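Side-chain contact in putative short-chain dehydrogenase/reductase (PDB 3E9N), which is of unknown function but belongs to the short-chain dehydrogenase/reductase family and may reduce acetoacetyl-CoA: residues I199-K204 with V225-R230. Numbering follows the deposited sequence.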
# COMPACT_ATOMS: atom_id res chain seq x y z
N ILE A 199 -15.17 -13.39 -10.27
CA ILE A 199 -15.88 -14.65 -10.49
C ILE A 199 -15.40 -15.38 -11.73
O ILE A 199 -15.55 -16.59 -11.81
CB ILE A 199 -17.39 -14.43 -10.65
CG1 ILE A 199 -17.68 -13.60 -11.90
CG2 ILE A 199 -18.01 -13.74 -9.42
CD1 ILE A 199 -19.15 -13.33 -12.08
N TYR A 200 -14.81 -14.68 -12.69
CA TYR A 200 -14.27 -15.34 -13.87
C TYR A 200 -12.91 -16.03 -13.65
O TYR A 200 -12.37 -16.62 -14.55
CB TYR A 200 -14.25 -14.38 -15.09
CG TYR A 200 -15.66 -14.09 -15.60
CD1 TYR A 200 -16.34 -15.01 -16.41
CD2 TYR A 200 -16.34 -12.93 -15.20
CE1 TYR A 200 -17.66 -14.77 -16.85
CE2 TYR A 200 -17.64 -12.67 -15.63
CZ TYR A 200 -18.31 -13.58 -16.46
OH TYR A 200 -19.61 -13.30 -16.87
N ILE A 201 -12.36 -15.97 -12.44
CA ILE A 201 -11.18 -16.80 -12.12
C ILE A 201 -11.57 -18.29 -11.96
O ILE A 201 -12.47 -18.60 -11.18
CB ILE A 201 -10.43 -16.31 -10.81
CG1 ILE A 201 -9.83 -14.89 -11.00
CG2 ILE A 201 -9.36 -17.29 -10.44
CD1 ILE A 201 -9.68 -14.05 -9.70
N GLU A 202 -10.96 -19.19 -12.72
CA GLU A 202 -11.18 -20.62 -12.50
C GLU A 202 -10.75 -20.95 -11.07
O GLU A 202 -9.63 -20.60 -10.65
CB GLU A 202 -10.41 -21.54 -13.48
CG GLU A 202 -11.11 -21.81 -14.85
CD GLU A 202 -12.36 -22.70 -14.74
OE1 GLU A 202 -12.21 -23.96 -14.77
OE2 GLU A 202 -13.50 -22.15 -14.67
N PRO A 203 -11.65 -21.60 -10.33
CA PRO A 203 -11.36 -21.98 -8.96
C PRO A 203 -10.19 -22.92 -8.84
O PRO A 203 -9.56 -22.92 -7.80
CB PRO A 203 -12.64 -22.70 -8.49
CG PRO A 203 -13.57 -22.74 -9.68
CD PRO A 203 -13.09 -21.70 -10.65
N LYS A 204 -9.89 -23.72 -9.84
CA LYS A 204 -8.69 -24.54 -9.74
C LYS A 204 -7.38 -23.73 -9.61
O LYS A 204 -6.42 -24.24 -9.06
CB LYS A 204 -8.59 -25.61 -10.86
N VAL A 225 -0.09 -13.71 -2.86
CA VAL A 225 -0.22 -14.07 -4.29
C VAL A 225 -1.40 -13.28 -4.80
O VAL A 225 -2.50 -13.46 -4.30
CB VAL A 225 -0.48 -15.58 -4.52
CG1 VAL A 225 -0.65 -15.87 -5.98
CG2 VAL A 225 0.64 -16.48 -3.92
N ASP A 226 -1.20 -12.35 -5.72
CA ASP A 226 -2.31 -11.57 -6.26
C ASP A 226 -2.81 -12.23 -7.57
O ASP A 226 -2.04 -12.52 -8.46
CB ASP A 226 -1.89 -10.10 -6.39
CG ASP A 226 -1.56 -9.47 -5.01
OD1 ASP A 226 -0.42 -8.91 -4.83
OD2 ASP A 226 -2.41 -9.56 -4.05
N VAL A 227 -4.10 -12.55 -7.61
CA VAL A 227 -4.69 -13.35 -8.67
C VAL A 227 -5.79 -12.53 -9.38
O VAL A 227 -6.57 -11.89 -8.73
CB VAL A 227 -5.31 -14.68 -8.08
CG1 VAL A 227 -5.97 -15.50 -9.15
CG2 VAL A 227 -4.26 -15.49 -7.36
N ARG A 228 -5.84 -12.58 -10.70
CA ARG A 228 -6.78 -11.76 -11.47
C ARG A 228 -7.22 -12.53 -12.69
O ARG A 228 -6.51 -13.40 -13.13
CB ARG A 228 -6.13 -10.45 -11.91
CG ARG A 228 -6.27 -9.35 -10.91
CD ARG A 228 -4.93 -9.02 -10.41
NE ARG A 228 -4.92 -8.05 -9.31
CZ ARG A 228 -5.18 -8.32 -8.02
NH1 ARG A 228 -5.11 -7.34 -7.12
NH2 ARG A 228 -5.53 -9.55 -7.63
N PRO A 229 -8.40 -12.21 -13.24
CA PRO A 229 -8.80 -12.79 -14.53
C PRO A 229 -7.91 -12.35 -15.69
O PRO A 229 -7.27 -11.32 -15.64
CB PRO A 229 -10.21 -12.23 -14.76
CG PRO A 229 -10.67 -11.67 -13.42
CD PRO A 229 -9.44 -11.36 -12.63
N ARG A 230 -7.86 -13.19 -16.71
CA ARG A 230 -7.38 -12.81 -18.03
C ARG A 230 -8.57 -12.42 -18.89
O ARG A 230 -8.39 -11.67 -19.88
CB ARG A 230 -6.70 -14.00 -18.69
CG ARG A 230 -5.27 -14.17 -18.32
CD ARG A 230 -4.77 -15.50 -18.77
NE ARG A 230 -4.34 -15.42 -20.13
CZ ARG A 230 -3.50 -16.28 -20.68
NH1 ARG A 230 -3.00 -17.27 -19.93
NH2 ARG A 230 -3.17 -16.12 -21.97
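The carbonyl oxygen of V227 is approached by two groups: CD1 of I201 touches it at 3.9 Å, and NH2 of R228 donates a hydrogen bond to it over 2.8 Å. That bond is bent, 143° at the hydrogen; the donor stands well above the carbonyl plane, while the oxygen lies close to the guanidinium plane. CB of D226 packs over one guanidinium face, near its rim. No hydrogen bond joins 199-204 to 225-230, so the contact itself is apolar and rests on I201. With CG1 set beside its backbone N (chi1 -65°), I201 lays its longer branch across the strand: CG1 meets P229 N at 3.8 Å and ring atom CD at 3.9 Å. The shorter branch, CG2, reaches V227 CG1 at 4.0 Å, and CD1 comes equally near that methyl, so V227 CG1 meets both methyls of I201. I201, V227 and P229 are all buried. In this Rossmann-type fold, I201 lies just ahead of helix 203-214, whose I206 also packs on V227, and covers the end of strand 220-229. That outermost strand of the chain's parallel sheet pairs with 170-176 on one edge and, through D226-P229, antiparallel with a strand of the second subunit.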